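Local coordinates for RIM-binding protein, isoform F (Drosophila melanogaster, PDB 6Q9M), which probably helps couple synaptic vesicle recruitment to release sites at the active zone, and contains a central array of fibronectin type III domains, at residues Asn128-Val140 with Thr159-Arg171. Sequence-based numbering, arbitrary orientation.
Sequences NHQHVVCVNNVEV and TQYRVTVRAKHLR
L170 CB lies over one face of the H129 imidazole, 4.2 Å from the ring centroid and 14° off its normal, a CH-pi contact, although L170 is poorly ordered. Without the imidazole, as with an alanine here, L170 would probably lose the ring it packs on and a gap would open next to K168 O. The R166 guanidinium carries V132 CG1 on one face, while E139 OE2 meets its edge at NH2 (2.8 Å) in a salt bridge whose hydrogen bond is weak, bent to 124° at the hydrogen, with the carboxylate plane turned steeply against the guanidinium. The R166 chain, extended from CG to NE, runs alongside V132, bringing NH2 to that carboxylate. V132 and R166 belong to the antiparallel neighbours 131-135 and 160-167 in the four-stranded sheet of a fibronectin type III domain, E139 to the next strand, 138-143; hydrogen-bonded pairs V132/R166 and C134/T164 fix the register. H131, V133, V135, V163 and V165 share the other face, where V133 CG1 meets V163 CG2 at 3.6 Å and W122 and I120 of strand 118-123 pack against most of them, evidence that this face looks into the sandwich core. A type I' turn from V135 to V138 leads into strand 138-143. At this turn, N136 gives its N-H to R162 O, and its side-chain OD1 accepts the R162 N-H just past the last bridge, V135/V163, at 2.9 Å and almost straight at 177°.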
ATOM      1  N   ASN A 128       5.092 -13.257  -9.725  1.00 59.86           N
ATOM      2  CA  ASN A 128       6.014 -14.381  -9.812  1.00 64.55           C
ATOM      3  C   ASN A 128       7.461 -13.962  -9.593  1.00 66.01           C
ATOM      4  O   ASN A 128       8.322 -14.834  -9.469  1.00 66.08           O
ATOM      5  CB  ASN A 128       5.915 -15.071 -11.181  1.00 57.26           C
ATOM      6  CG  ASN A 128       4.551 -15.703 -11.440  1.00 65.40           C
ATOM      7  OD1 ASN A 128       4.028 -16.464 -10.623  1.00 72.25           O
ATOM      8  ND2 ASN A 128       3.986 -15.411 -12.601  1.00 65.10           N
ATOM      9  N   HIS A 129       7.748 -12.664  -9.556  1.00 60.49           N
ATOM     10  CA  HIS A 129       9.111 -12.163  -9.430  1.00 60.91           C
ATOM     11  C   HIS A 129       9.503 -11.986  -7.973  1.00 59.20           C
ATOM     12  O   HIS A 129       8.689 -11.600  -7.132  1.00 55.37           O
ATOM     13  CB  HIS A 129       9.270 -10.811 -10.130  1.00 59.63           C
ATOM     14  CG  HIS A 129       9.237 -10.891 -11.619  1.00 70.46           C
ATOM     15  ND1 HIS A 129       8.177 -11.432 -12.310  1.00 76.40           N
ATOM     16  CD2 HIS A 129      10.131 -10.489 -12.551  1.00 78.21           C
ATOM     17  CE1 HIS A 129       8.422 -11.367 -13.607  1.00 81.83           C
ATOM     18  NE2 HIS A 129       9.600 -10.796 -13.778  1.00 78.78           N
ATOM     19  N   GLN A 130      10.785 -12.201  -7.697  1.00 62.14           N
ATOM     20  CA  GLN A 130      11.344 -11.697  -6.455  1.00 56.80           C
ATOM     21  C   GLN A 130      11.425 -10.176  -6.504  1.00 58.54           C
ATOM     22  O   GLN A 130      11.576  -9.570  -7.570  1.00 54.70           O
ATOM     23  CB  GLN A 130      12.726 -12.287  -6.213  1.00 56.76           C
ATOM     24  CG  GLN A 130      12.743 -13.796  -6.143  1.00 58.09           C
ATOM     25  CD  GLN A 130      14.102 -14.322  -5.737  1.00 73.19           C
ATOM     26  OE1 GLN A 130      14.365 -14.567  -4.558  1.00 77.69           O
ATOM     27  NE2 GLN A 130      14.982 -14.486  -6.711  1.00 82.64           N
ATOM     28  N   HIS A 131      11.342  -9.556  -5.336  1.00 52.23           N
ATOM     29  CA  HIS A 131      11.437  -8.113  -5.252  1.00 55.16           C
ATOM     30  C   HIS A 131      12.505  -7.731  -4.239  1.00 60.44           C
ATOM     31  O   HIS A 131      12.725  -8.434  -3.248  1.00 62.11           O
ATOM     32  CB  HIS A 131      10.096  -7.489  -4.898  1.00 47.74           C
ATOM     33  CG  HIS A 131       9.073  -7.638  -5.977  1.00 56.67           C
ATOM     34  ND1 HIS A 131       9.024  -6.806  -7.078  1.00 61.44           N
ATOM     35  CD2 HIS A 131       8.075  -8.537  -6.139  1.00 53.52           C
ATOM     36  CE1 HIS A 131       8.027  -7.176  -7.861  1.00 57.28           C
ATOM     37  NE2 HIS A 131       7.440  -8.227  -7.317  1.00 56.28           N
ATOM     38  N   VAL A 132      13.161  -6.603  -4.509  1.00 50.65           N
ATOM     39  CA  VAL A 132      14.269  -6.103  -3.709  1.00 51.40           C
ATOM     40  C   VAL A 132      13.838  -4.784  -3.092  1.00 52.31           C
ATOM     41  O   VAL A 132      13.452  -3.854  -3.811  1.00 44.37           O
ATOM     42  CB  VAL A 132      15.534  -5.916  -4.563  1.00 57.59           C
ATOM     43  CG1 VAL A 132      16.556  -5.114  -3.817  1.00 61.57           C
ATOM     44  CG2 VAL A 132      16.124  -7.257  -4.950  1.00 56.96           C
ATOM     45  N   VAL A 133      13.920  -4.696  -1.768  1.00 54.98           N
ATOM     46  CA  VAL A 133      13.596  -3.475  -1.037  1.00 54.59           C
ATOM     47  C   VAL A 133      14.890  -2.704  -0.784  1.00 57.32           C
ATOM     48  O   VAL A 133      15.894  -3.278  -0.343  1.00 57.56           O
ATOM     49  CB  VAL A 133      12.866  -3.790   0.273  1.00 52.07           C
ATOM     50  CG1 VAL A 133      12.444  -2.509   0.963  1.00 43.84           C
ATOM     51  CG2 VAL A 133      11.661  -4.704  -0.003  1.00 52.07           C
ATOM     52  N   CYS A 134      14.881  -1.417  -1.122  1.00 47.33           N
ATOM     53  CA  CYS A 134      16.044  -0.552  -1.022  1.00 55.06           C
ATOM     54  C   CYS A 134      15.671   0.663  -0.192  1.00 55.79           C
ATOM     55  O   CYS A 134      14.657   1.318  -0.465  1.00 47.09           O
ATOM     56  CB  CYS A 134      16.534  -0.131  -2.410  1.00 61.66           C
ATOM     57  SG  CYS A 134      17.285  -1.483  -3.359  1.00 72.27           S
ATOM     58  N   VAL A 135      16.479   0.957   0.820  1.00 47.61           N
ATOM     59  CA  VAL A 135      16.286   2.129   1.662  1.00 48.29           C
ATOM     60  C   VAL A 135      17.468   3.049   1.414  1.00 49.21           C
ATOM     61  O   VAL A 135      18.622   2.631   1.560  1.00 48.08           O
ATOM     62  CB  VAL A 135      16.170   1.750   3.145  1.00 52.41           C
ATOM     63  CG1 VAL A 135      15.645   2.925   3.966  1.00 47.27           C
ATOM     64  CG2 VAL A 135      15.260   0.548   3.305  1.00 54.72           C
ATOM     65  N   ASN A 136      17.189   4.278   0.977  1.00 46.87           N
ATOM     66  CA  ASN A 136      18.247   5.259   0.723  1.00 47.70           C
ATOM     67  C   ASN A 136      19.358   4.663  -0.146  1.00 54.74           C
ATOM     68  O   ASN A 136      20.557   4.869   0.095  1.00 51.59           O
ATOM     69  CB  ASN A 136      18.803   5.809   2.039  1.00 46.66           C
ATOM     70  CG  ASN A 136      17.840   6.782   2.716  1.00 51.74           C
ATOM     71  OD1 ASN A 136      16.725   7.004   2.242  1.00 53.19           O
ATOM     72  ND2 ASN A 136      18.263   7.356   3.830  1.00 49.47           N
ATOM     73  N   ASN A 137      18.946   3.879  -1.148  1.00 48.19           N
ATOM     74  CA  ASN A 137      19.827   3.225  -2.109  1.00 43.83           C
ATOM     75  C   ASN A 137      20.655   2.103  -1.492  1.00 44.38           C
ATOM     76  O   ASN A 137      21.706   1.730  -2.031  1.00 47.48           O
ATOM     77  CB  ASN A 137      20.744   4.240  -2.800  1.00 41.36           C
ATOM     78  CG  ASN A 137      19.960   5.331  -3.509  1.00 55.33           C
ATOM     79  OD1 ASN A 137      18.875   5.080  -4.038  1.00 61.67           O
ATOM     80  ND2 ASN A 137      20.509   6.544  -3.533  1.00 51.15           N
ATOM     81  N   VAL A 138      20.185   1.516  -0.398  1.00 40.55           N
ATOM     82  CA  VAL A 138      20.827   0.353   0.204  1.00 46.95           C
ATOM     83  C   VAL A 138      19.857  -0.801   0.094  1.00 51.25           C
ATOM     84  O   VAL A 138      18.701  -0.679   0.518  1.00 53.36           O
ATOM     85  CB  VAL A 138      21.220   0.607   1.669  1.00 47.90           C
ATOM     86  CG1 VAL A 138      22.058  -0.576   2.217  1.00 39.15           C
ATOM     87  CG2 VAL A 138      22.012   1.912   1.762  1.00 50.44           C
ATOM     88  N   GLU A 139      20.303  -1.906  -0.508  1.00 54.38           N
ATOM     89  CA  GLU A 139      19.479  -3.116  -0.541  1.00 49.11           C
ATOM     90  C   GLU A 139      19.388  -3.693   0.862  1.00 44.76           C
ATOM     91  O   GLU A 139      20.409  -4.099   1.433  1.00 52.41           O
ATOM     92  CB  GLU A 139      20.091  -4.157  -1.471  1.00 52.50           C
ATOM     93  CG  GLU A 139      19.762  -4.041  -2.930  1.00 60.46           C
ATOM     94  CD  GLU A 139      20.269  -5.257  -3.707  1.00 77.76           C
ATOM     95  OE1 GLU A 139      20.251  -6.386  -3.148  1.00 79.03           O
ATOM     96  OE2 GLU A 139      20.694  -5.080  -4.871  1.00 77.74           O
ATOM     97  N   VAL A 140      18.188  -3.749   1.429  1.00 42.08           N
ATOM     98  CA  VAL A 140      18.103  -4.346   2.762  1.00 53.06           C
ATOM     99  C   VAL A 140      17.503  -5.747   2.718  1.00 58.62           C
ATOM    100  O   VAL A 140      17.848  -6.574   3.568  1.00 65.53           O
ATOM    101  CB  VAL A 140      17.314  -3.463   3.751  1.00 53.40           C
ATOM    102  CG1 VAL A 140      18.059  -2.148   3.987  1.00 42.18           C
ATOM    103  CG2 VAL A 140      15.872  -3.217   3.246  1.00 46.90           C
ATOM    104  N   THR A 159      13.937  10.704  11.097  1.00 55.90           N
ATOM    105  CA  THR A 159      14.830  10.689   9.948  1.00 58.52           C
ATOM    106  C   THR A 159      14.043  10.372   8.691  1.00 56.78           C
ATOM    107  O   THR A 159      13.105   9.563   8.717  1.00 62.01           O
ATOM    108  CB  THR A 159      15.957   9.643  10.095  1.00 63.11           C
ATOM    109  OG1 THR A 159      16.654   9.844  11.330  1.00 63.32           O
ATOM    110  CG2 THR A 159      16.936   9.749   8.922  1.00 50.25           C
ATOM    111  N   GLN A 160      14.442  11.002   7.594  1.00 57.48           N
ATOM    112  CA  GLN A 160      13.762  10.847   6.323  1.00 62.52           C
ATOM    113  C   GLN A 160      14.348   9.683   5.548  1.00 62.98           C
ATOM    114  O   GLN A 160      15.567   9.533   5.460  1.00 62.03           O
ATOM    115  CB  GLN A 160      13.875  12.113   5.486  1.00 63.34           C
ATOM    116  CG  GLN A 160      12.743  13.067   5.724  1.00 81.60           C
ATOM    117  CD  GLN A 160      13.230  14.480   5.819  1.00 92.83           C
ATOM    118  OE1 GLN A 160      14.428  14.741   5.710  1.00100.93           O
ATOM    119  NE2 GLN A 160      12.312  15.408   6.029  1.00100.17           N
ATOM    120  N   TYR A 161      13.467   8.891   4.943  1.00 62.45           N
ATOM    121  CA  TYR A 161      13.874   7.720   4.197  1.00 53.01           C
ATOM    122  C   TYR A 161      13.119   7.675   2.877  1.00 54.52           C
ATOM    123  O   TYR A 161      11.932   8.015   2.810  1.00 55.49           O
ATOM    124  CB  TYR A 161      13.625   6.450   5.000  1.00 43.26           C
ATOM    125  CG  TYR A 161      14.556   6.309   6.175  1.00 50.28           C
ATOM    126  CD1 TYR A 161      15.900   5.979   5.985  1.00 41.64           C
ATOM    127  CD2 TYR A 161      14.105   6.526   7.476  1.00 57.66           C
ATOM    128  CE1 TYR A 161      16.752   5.836   7.057  1.00 47.27           C
ATOM    129  CE2 TYR A 161      14.966   6.401   8.561  1.00 61.71           C
ATOM    130  CZ  TYR A 161      16.291   6.058   8.342  1.00 55.01           C
ATOM    131  OH  TYR A 161      17.152   5.916   9.404  1.00 55.76           O
ATOM    132  N   ARG A 162      13.833   7.279   1.827  1.00 45.94           N
ATOM    133  CA  ARG A 162      13.247   6.963   0.536  1.00 38.17           C
ATOM    134  C   ARG A 162      13.446   5.477   0.284  1.00 45.17           C
ATOM    135  O   ARG A 162      14.588   5.006   0.208  1.00 49.76           O
ATOM    136  CB  ARG A 162      13.893   7.787  -0.570  1.00 46.66           C
ATOM    137  CG  ARG A 162      13.450   7.380  -1.966  1.00 60.33           C
ATOM    138  CD  ARG A 162      13.780   8.480  -2.962  1.00 60.05           C
ATOM    139  NE  ARG A 162      12.873   9.615  -2.838  1.00 52.01           N
ATOM    140  CZ  ARG A 162      12.963  10.704  -3.592  1.00 62.40           C
ATOM    141  NH1 ARG A 162      13.923  10.774  -4.508  1.00 67.20           N
ATOM    142  NH2 ARG A 162      12.108  11.723  -3.436  1.00 54.38           N
ATOM    143  N   VAL A 163      12.353   4.744   0.116  1.00 46.16           N
ATOM    144  CA  VAL A 163      12.446   3.309  -0.117  1.00 45.73           C
ATOM    145  C   VAL A 163      11.855   3.011  -1.485  1.00 43.56           C
ATOM    146  O   VAL A 163      10.812   3.571  -1.850  1.00 58.71           O
ATOM    147  CB  VAL A 163      11.765   2.507   1.019  1.00 51.38           C
ATOM    148  CG1 VAL A 163      10.444   3.073   1.338  1.00 55.69           C
ATOM    149  CG2 VAL A 163      11.656   1.017   0.639  1.00 60.26           C
ATOM    150  N   THR A 164      12.559   2.176  -2.249  1.00 44.97           N
ATOM    151  CA  THR A 164      12.157   1.738  -3.580  1.00 54.56           C
ATOM    152  C   THR A 164      12.015   0.221  -3.592  1.00 52.47           C
ATOM    153  O   THR A 164      12.593  -0.481  -2.756  1.00 49.84           O
ATOM    154  CB  THR A 164      13.175   2.151  -4.641  1.00 56.60           C
ATOM    155  OG1 THR A 164      14.359   1.370  -4.461  1.00 66.15           O
ATOM    156  CG2 THR A 164      13.543   3.616  -4.494  1.00 59.21           C
ATOM    157  N   VAL A 165      11.259  -0.283  -4.564  1.00 47.47           N
ATOM    158  CA  VAL A 165      11.062  -1.714  -4.753  1.00 43.28           C
ATOM    159  C   VAL A 165      11.231  -2.037  -6.232  1.00 50.52           C
ATOM    160  O   VAL A 165      10.681  -1.342  -7.090  1.00 58.72           O
ATOM    161  CB  VAL A 165       9.683  -2.172  -4.252  1.00 44.24           C
ATOM    162  CG1 VAL A 165       9.515  -3.680  -4.475  1.00 53.75           C
ATOM    163  CG2 VAL A 165       9.506  -1.823  -2.782  1.00 32.04           C
ATOM    164  N   ARG A 166      12.006  -3.071  -6.536  1.00 51.57           N
ATOM    165  CA  ARG A 166      12.208  -3.447  -7.923  1.00 56.86           C
ATOM    166  C   ARG A 166      12.143  -4.976  -8.014  1.00 56.72           C
ATOM    167  O   ARG A 166      12.389  -5.702  -7.040  1.00 57.18           O
ATOM    168  CB  ARG A 166      13.516  -2.724  -8.396  1.00 69.92           C
ATOM    169  CG  ARG A 166      14.672  -2.798  -7.368  1.00 92.13           C
ATOM    170  CD  ARG A 166      15.906  -2.506  -8.125  1.00102.61           C
ATOM    171  NE  ARG A 166      17.213  -2.912  -7.615  1.00103.62           N
ATOM    172  CZ  ARG A 166      17.740  -4.107  -7.317  1.00108.30           C
ATOM    173  NH1 ARG A 166      17.330  -5.255  -7.917  1.00103.87           N
ATOM    174  NH2 ARG A 166      18.955  -4.049  -6.750  1.00117.66           N
ATOM    175  N   ALA A 167      11.708  -5.460  -9.172  1.00 59.74           N
ATOM    176  CA  ALA A 167      11.575  -6.887  -9.416  1.00 64.35           C
ATOM    177  C   ALA A 167      12.857  -7.429 -10.020  1.00 66.99           C
ATOM    178  O   ALA A 167      13.355  -6.880 -11.006  1.00 83.03           O
ATOM    179  CB  ALA A 167      10.406  -7.175 -10.363  1.00 63.25           C
ATOM    180  N   LYS A 168      13.413  -8.477  -9.421  1.00 65.73           N
ATOM    181  CA  LYS A 168      14.531  -9.138 -10.076  1.00 75.69           C
ATOM    182  C   LYS A 168      13.985 -10.111 -11.114  1.00 86.12           C
ATOM    183  O   LYS A 168      12.889 -10.659 -10.956  1.00 90.84           O
ATOM    184  CB  LYS A 168      15.432  -9.845  -9.067  1.00 80.87           C
ATOM    185  CG  LYS A 168      16.840 -10.115  -9.619  1.00 95.11           C
ATOM    186  CD  LYS A 168      17.449  -8.866 -10.278  1.00 97.36           C
ATOM    187  CE  LYS A 168      18.175  -9.207 -11.588  1.00101.35           C
ATOM    188  NZ  LYS A 168      18.396  -8.023 -12.473  1.00 98.20           N
ATOM    189  N   HIS A 169      14.739 -10.303 -12.198  1.00 99.84           N
ATOM    190  CA  HIS A 169      14.209 -11.023 -13.356  1.00113.60           C
ATOM    191  C   HIS A 169      13.976 -12.500 -13.035  1.00113.75           C
ATOM    192  O   HIS A 169      14.706 -13.113 -12.248  1.00115.66           O
ATOM    193  CB  HIS A 169      15.153 -10.891 -14.552  1.00127.80           C
ATOM    194  CG  HIS A 169      14.485 -11.058 -15.888  1.00138.53           C
ATOM    195  ND1 HIS A 169      13.193 -11.522 -16.027  1.00138.53           N
ATOM    196  CD2 HIS A 169      14.934 -10.826 -17.145  1.00143.41           C
ATOM    197  CE1 HIS A 169      12.876 -11.568 -17.309  1.00141.33           C
ATOM    198  NE2 HIS A 169      13.915 -11.150 -18.009  1.00144.11           N
ATOM    199  N   LEU A 170      12.939 -13.066 -13.661  1.00110.60           N
ATOM    200  CA  LEU A 170      12.522 -14.443 -13.425  1.00111.95           C
ATOM    201  C   LEU A 170      13.313 -15.395 -14.315  1.00112.60           C
ATOM    202  O   LEU A 170      13.477 -15.148 -15.513  1.00115.93           O
ATOM    203  CB  LEU A 170      11.013 -14.606 -13.664  1.00114.79           C
ATOM    204  CG  LEU A 170      10.386 -14.655 -15.074  1.00120.63           C
ATOM    205  CD1 LEU A 170       8.978 -15.252 -15.035  1.00117.59           C
ATOM    206  CD2 LEU A 170      10.356 -13.285 -15.756  1.00118.58           C
ATOM    207  N   ARG A 171      13.814 -16.476 -13.722  1.00114.56           N
ATOM    208  CA  ARG A 171      14.538 -17.515 -14.448  1.00126.34           C
ATOM    209  C   ARG A 171      13.631 -18.736 -14.562  1.00127.39           C
ATOM    210  O   ARG A 171      13.172 -19.266 -13.544  1.00126.39           O
ATOM    211  CB  ARG A 171      15.851 -17.870 -13.741  1.00131.98           C
ATOM    212  CG  ARG A 171      16.931 -18.459 -14.645  1.00139.88           C
ATOM    213  CD  ARG A 171      17.490 -17.427 -15.620  1.00138.30           C
ATOM    214  NE  ARG A 171      17.047 -17.676 -16.992  1.00137.79           N
ATOM    215  CZ  ARG A 171      17.235 -16.833 -18.002  1.00133.55           C
ATOM    216  NH1 ARG A 171      17.863 -15.682 -17.798  1.00132.78           N
ATOM    217  NH2 ARG A 171      16.796 -17.138 -19.215  1.00131.24           N
TER
HETATM  218  O   HOH W   1      16.237   3.645  -2.012  1.00 55.55           O